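Local coordinates for Cas13d (uncultured Ruminococcus sp, PDB 6IV9), which binds a CRISPR RNA and probably uses its two HEPN domains to mature that RNA and to cleave target RNA, at residues 870-873 and 874-878; 749-752 and 753-756. The protein carries 2 engineered substitutions. All blocks are in the same frame, centred on the assembly; numbering follows the deposited sequence.

Contact 1 (870-873 with 874-878) lies at the surface, its centre about 36 Å from the centre of the chain, whereas contact 2 (749-752 with 753-756) is buried, its centre about 21 Å from that point. Both are local, one at a loop-to-helix transition leading into helix 876-882, the other within helix 713-760; their centres are 27 Å apart and they do not touch. A single turn bond, a water bridge and a salt bridge at the surface hold contact 1. In contact 2 four successive helical bonds run beneath polar side chains satisfied by one another, by a water and by surrounding protein. Contact 2 also comes nearer the bound nucleic acid, at about 5 Å against about 18 Å between nearest atoms.

Contact 1 of 2, residues 870-873 and 874-878; sequences EEKI and KYEDD
Ile-873 and Glu-876 close a type I beta turn that leads the chain out of the loop after helix 848-861 into helix 876-882. Glu-876 N donates to Ile-873 O at 3.1 Å, a fairly straight bond (162°) whose donor stands well above the carbonyl plane. On the packed side, Ile-873 CG2 meets the edge of the Tyr-875 ring near its plane, 3.9 Å from CD2. The isoleucine also rests on Ile-860 and on Phe-889, against which the tyrosine ring stacks. Buried Glu-876 has CG anti to its N (chi1 -173°) and an extended chain, which carries the carboxylate back alongside the loop; there OE1 is salt-bridged to Arg-863.

The solvent side is looser. Lys-872 crosses Glu-876 at about a right angle, its CG 3.8 Å from Glu-876 OE2, then bends in its outer torsions until NZ lies 2.9 Å from Asp-877 OD2, a salt bridge whose hydrogen bond is weak. Its ammonium stays 4.5 Å from Glu-876 OE1, too far to pair. A methionine here would probably leave the Asp-877 carboxylate without its cationic mate and free to turn. Between loop and helix a single water accepts from Ile-873 N at 2.8 Å and donates to Glu-876 OE2 at the same distance.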
loop_
_atom_site.group_PDB
_atom_site.type_symbol
_atom_site.label_atom_id
_atom_site.label_comp_id
_atom_site.label_asym_id
_atom_site.label_seq_id
_atom_site.Cartn_x
_atom_site.Cartn_y
_atom_site.Cartn_z
ATOM N N GLU A 870 -36.770 -7.351 12.821
ATOM C CA GLU A 870 -36.697 -6.167 11.922
ATOM C C GLU A 870 -37.149 -6.571 10.514
ATOM O O GLU A 870 -37.386 -7.775 10.291
ATOM C CB GLU A 870 -35.276 -5.601 11.902
ATOM C CG GLU A 870 -34.209 -6.653 11.657
ATOM C CD GLU A 870 -33.373 -7.002 12.876
ATOM O OE1 GLU A 870 -32.325 -6.356 13.076
ATOM O OE2 GLU A 870 -33.771 -7.918 13.622
ATOM N N GLU A 871 -37.260 -5.593 9.608
ATOM C CA GLU A 871 -37.691 -5.857 8.209
ATOM C C GLU A 871 -36.679 -6.789 7.533
ATOM O O GLU A 871 -35.707 -6.277 6.942
ATOM C CB GLU A 871 -37.827 -4.542 7.437
ATOM C CG GLU A 871 -39.103 -3.784 7.757
ATOM C CD GLU A 871 -40.382 -4.504 7.364
ATOM O OE1 GLU A 871 -40.532 -4.832 6.171
ATOM O OE2 GLU A 871 -41.226 -4.733 8.253
ATOM N N LYS A 872 -36.921 -8.092 7.665
ATOM C CA LYS A 872 -36.115 -9.133 6.995
ATOM C C LYS A 872 -35.860 -8.693 5.550
ATOM O O LYS A 872 -36.815 -8.311 4.879
ATOM C CB LYS A 872 -36.924 -10.424 6.994
ATOM C CG LYS A 872 -36.295 -11.596 6.275
ATOM C CD LYS A 872 -36.608 -12.876 6.981
ATOM C CE LYS A 872 -36.775 -14.050 6.052
ATOM N NZ LYS A 872 -36.292 -13.705 4.706
ATOM N N ILE A 873 -34.607 -8.761 5.102
ATOM C CA ILE A 873 -34.252 -8.347 3.719
ATOM C C ILE A 873 -34.770 -9.431 2.783
ATOM O O ILE A 873 -34.610 -10.580 3.113
ATOM C CB ILE A 873 -32.727 -8.119 3.609
ATOM C CG1 ILE A 873 -32.285 -6.957 4.496
ATOM C CG2 ILE A 873 -32.290 -7.902 2.177
ATOM C CD1 ILE A 873 -30.821 -6.927 4.783
ATOM N N LYS A 874 -35.260 -9.068 1.600
ATOM C CA LYS A 874 -35.831 -10.040 0.630
ATOM C C LYS A 874 -34.815 -11.051 0.081
ATOM O O LYS A 874 -35.249 -12.053 -0.441
ATOM C CB LYS A 874 -36.514 -9.314 -0.528
ATOM C CG LYS A 874 -35.632 -8.446 -1.407
ATOM C CD LYS A 874 -36.379 -7.887 -2.586
ATOM C CE LYS A 874 -35.639 -6.780 -3.292
ATOM N NZ LYS A 874 -36.461 -6.142 -4.337
ATOM N N TYR A 875 -33.517 -10.767 0.151
ATOM C CA TYR A 875 -32.472 -11.679 -0.355
ATOM C C TYR A 875 -32.076 -12.721 0.699
ATOM O O TYR A 875 -31.416 -13.665 0.333
ATOM C CB TYR A 875 -31.270 -10.824 -0.749
ATOM C CG TYR A 875 -31.548 -9.864 -1.871
ATOM C CD1 TYR A 875 -31.743 -10.326 -3.151
ATOM C CD2 TYR A 875 -31.618 -8.506 -1.654
ATOM C CE1 TYR A 875 -32.017 -9.467 -4.191
ATOM C CE2 TYR A 875 -31.885 -7.628 -2.684
ATOM C CZ TYR A 875 -32.082 -8.112 -3.958
ATOM O OH TYR A 875 -32.346 -7.279 -4.986
ATOM N N GLU A 876 -32.476 -12.548 1.953
ATOM C CA GLU A 876 -32.039 -13.472 3.034
ATOM C C GLU A 876 -32.360 -14.939 2.736
ATOM O O GLU A 876 -31.475 -15.762 2.841
ATOM C CB GLU A 876 -32.598 -13.060 4.397
ATOM C CG GLU A 876 -32.044 -13.876 5.537
ATOM C CD GLU A 876 -32.603 -13.612 6.921
ATOM O OE1 GLU A 876 -32.922 -14.565 7.619
ATOM O OE2 GLU A 876 -32.693 -12.463 7.306
ATOM N N ASP A 877 -33.598 -15.252 2.384
ATOM C CA ASP A 877 -33.978 -16.675 2.198
ATOM C C ASP A 877 -33.099 -17.373 1.164
ATOM O O ASP A 877 -32.604 -18.435 1.467
ATOM C CB ASP A 877 -35.469 -16.832 1.918
ATOM C CG ASP A 877 -36.329 -16.543 3.132
ATOM O OD1 ASP A 877 -37.506 -16.313 2.941
ATOM O OD2 ASP A 877 -35.806 -16.536 4.247
ATOM N N ASP A 878 -32.952 -16.800 -0.019
ATOM C CA ASP A 878 -32.136 -17.453 -1.067
ATOM C C ASP A 878 -30.663 -17.539 -0.648
ATOM O O ASP A 878 -30.020 -18.527 -0.947
ATOM C CB ASP A 878 -32.307 -16.767 -2.409
ATOM C CG ASP A 878 -33.620 -17.137 -3.055
ATOM O OD1 ASP A 878 -34.142 -18.203 -2.729
ATOM O OD2 ASP A 878 -34.093 -16.359 -3.875
HETATM O O HOH W 1 -32.513 -9.724 6.622
#

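Contact 2 of 2, residues 749-752 and 753-756; sequences IHCL and ERDF
From Ile-749 to Phe-756 the backbone makes four successive i+4 to i helical bonds, the first running from Glu-753 N to Ile-749 O at 3.0 Å and the third, Asp-755 N to Cys-751 O, closing to 2.7 Å. Above them Arg-754 turns its guanidinium over Cys-751, whose SG lies under one face, 3.8 Å from NH1. The same group grips Asp-755 side-on, with NE (2.8 Å) and NH2 (2.9 Å) both directed to OD1. That oxygen sits in the guanidinium plane, yet NE meets it from above the carboxylate plane and NH2 on its syn side.

These residues form part of the long helix 713-760, probably within a HEPN domain, touched here by helix 168-197 at His-750, Cys-751 and Arg-754, and by helix 816-827 at Ile-749. Asp-755 OD2 and Cys-751 O, 3.0 Å apart, are both acceptors and cannot bond each other; the Tyr-899 hydroxyl lies at both, hydrogen-bonded to OD2 and weakly to the carbonyl. On the other flank a water joins His-750 NE2 to Arg-754 NH1, in the planes of both groups, while His-750 ND1 is bonded to Val-291 O. The straight side chain of Glu-753 (chi2 -171°) brings OE2 to 4.0 Å from Ile-749 CG2, and its OE1 accepts from His-293 N.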
loop_
_atom_site.group_PDB
_atom_site.type_symbol
_atom_site.label_atom_id
_atom_site.label_comp_id
_atom_site.label_asym_id
_atom_site.label_seq_id
_atom_site.Cartn_x
_atom_site.Cartn_y
_atom_site.Cartn_z
ATOM N N ILE A 749 -16.721 4.279 0.011
ATOM C CA ILE A 749 -17.382 5.059 1.097
ATOM C C ILE A 749 -16.733 6.439 1.219
ATOM O O ILE A 749 -17.437 7.420 1.304
ATOM C CB ILE A 749 -17.286 4.309 2.437
ATOM C CG1 ILE A 749 -18.154 3.055 2.450
ATOM C CG2 ILE A 749 -17.613 5.235 3.588
ATOM C CD1 ILE A 749 -19.603 3.319 2.263
ATOM N N HIS A 750 -15.412 6.481 1.199
ATOM C CA HIS A 750 -14.700 7.772 1.323
ATOM C C HIS A 750 -15.133 8.706 0.188
ATOM O O HIS A 750 -15.423 9.841 0.453
ATOM C CB HIS A 750 -13.197 7.512 1.236
ATOM C CG HIS A 750 -12.412 8.722 0.883
ATOM N ND1 HIS A 750 -12.083 9.657 1.798
ATOM C CD2 HIS A 750 -11.926 9.162 -0.286
ATOM C CE1 HIS A 750 -11.417 10.610 1.222
ATOM N NE2 HIS A 750 -11.309 10.335 -0.044
ATOM N N CYS A 751 -15.177 8.194 -1.034
ATOM C CA CYS A 751 -15.570 8.995 -2.219
ATOM C C CYS A 751 -17.031 9.447 -2.153
ATOM O O CYS A 751 -17.299 10.557 -2.558
ATOM C CB CYS A 751 -15.297 8.214 -3.481
ATOM S SG CYS A 751 -13.521 8.044 -3.748
ATOM N N LEU A 752 -17.919 8.570 -1.699
ATOM C CA LEU A 752 -19.351 8.928 -1.588
ATOM C C LEU A 752 -19.505 10.075 -0.589
ATOM O O LEU A 752 -20.177 11.014 -0.906
ATOM C CB LEU A 752 -20.126 7.701 -1.113
ATOM C CG LEU A 752 -21.578 7.951 -0.723
ATOM C CD1 LEU A 752 -22.368 8.519 -1.877
ATOM C CD2 LEU A 752 -22.233 6.688 -0.211
ATOM N N GLU A 753 -18.872 9.987 0.574
ATOM C CA GLU A 753 -18.988 11.090 1.552
ATOM C C GLU A 753 -18.390 12.375 0.956
ATOM O O GLU A 753 -18.991 13.418 1.070
ATOM C CB GLU A 753 -18.234 10.737 2.830
ATOM C CG GLU A 753 -18.778 9.541 3.569
ATOM C CD GLU A 753 -18.139 9.353 4.935
ATOM O OE1 GLU A 753 -17.198 10.058 5.235
ATOM O OE2 GLU A 753 -18.585 8.509 5.673
ATOM N N ARG A 754 -17.229 12.268 0.332
ATOM C CA ARG A 754 -16.561 13.441 -0.271
ATOM C C ARG A 754 -17.424 14.031 -1.394
ATOM O O ARG A 754 -17.622 15.220 -1.412
ATOM C CB ARG A 754 -15.236 12.950 -0.852
ATOM C CG ARG A 754 -14.501 13.949 -1.730
ATOM C CD ARG A 754 -13.478 13.283 -2.623
ATOM N NE ARG A 754 -14.079 12.689 -3.788
ATOM C CZ ARG A 754 -13.473 11.867 -4.608
ATOM N NH1 ARG A 754 -12.220 11.543 -4.391
ATOM N NH2 ARG A 754 -14.107 11.375 -5.648
ATOM N N ASP A 755 -17.906 13.186 -2.290
ATOM C CA ASP A 755 -18.725 13.597 -3.458
ATOM C C ASP A 755 -20.052 14.198 -2.986
ATOM O O ASP A 755 -20.462 15.190 -3.533
ATOM C CB ASP A 755 -18.844 12.461 -4.472
ATOM C CG ASP A 755 -17.515 12.042 -5.084
ATOM O OD1 ASP A 755 -16.598 12.834 -5.064
ATOM O OD2 ASP A 755 -17.430 10.942 -5.572
ATOM N N PHE A 756 -20.658 13.614 -1.962
ATOM C CA PHE A 756 -21.939 14.152 -1.446
ATOM C C PHE A 756 -21.700 15.574 -0.945
ATOM O O PHE A 756 -22.474 16.441 -1.251
ATOM C CB PHE A 756 -22.500 13.279 -0.327
ATOM C CG PHE A 756 -23.723 13.858 0.334
ATOM C CD1 PHE A 756 -24.976 13.680 -0.214
ATOM C CD2 PHE A 756 -23.616 14.608 1.484
ATOM C CE1 PHE A 756 -26.098 14.211 0.396
ATOM C CE2 PHE A 756 -24.737 15.149 2.088
ATOM C CZ PHE A 756 -25.974 14.947 1.541
HETATM O O HOH W 2 -10.388 11.931 -2.153
#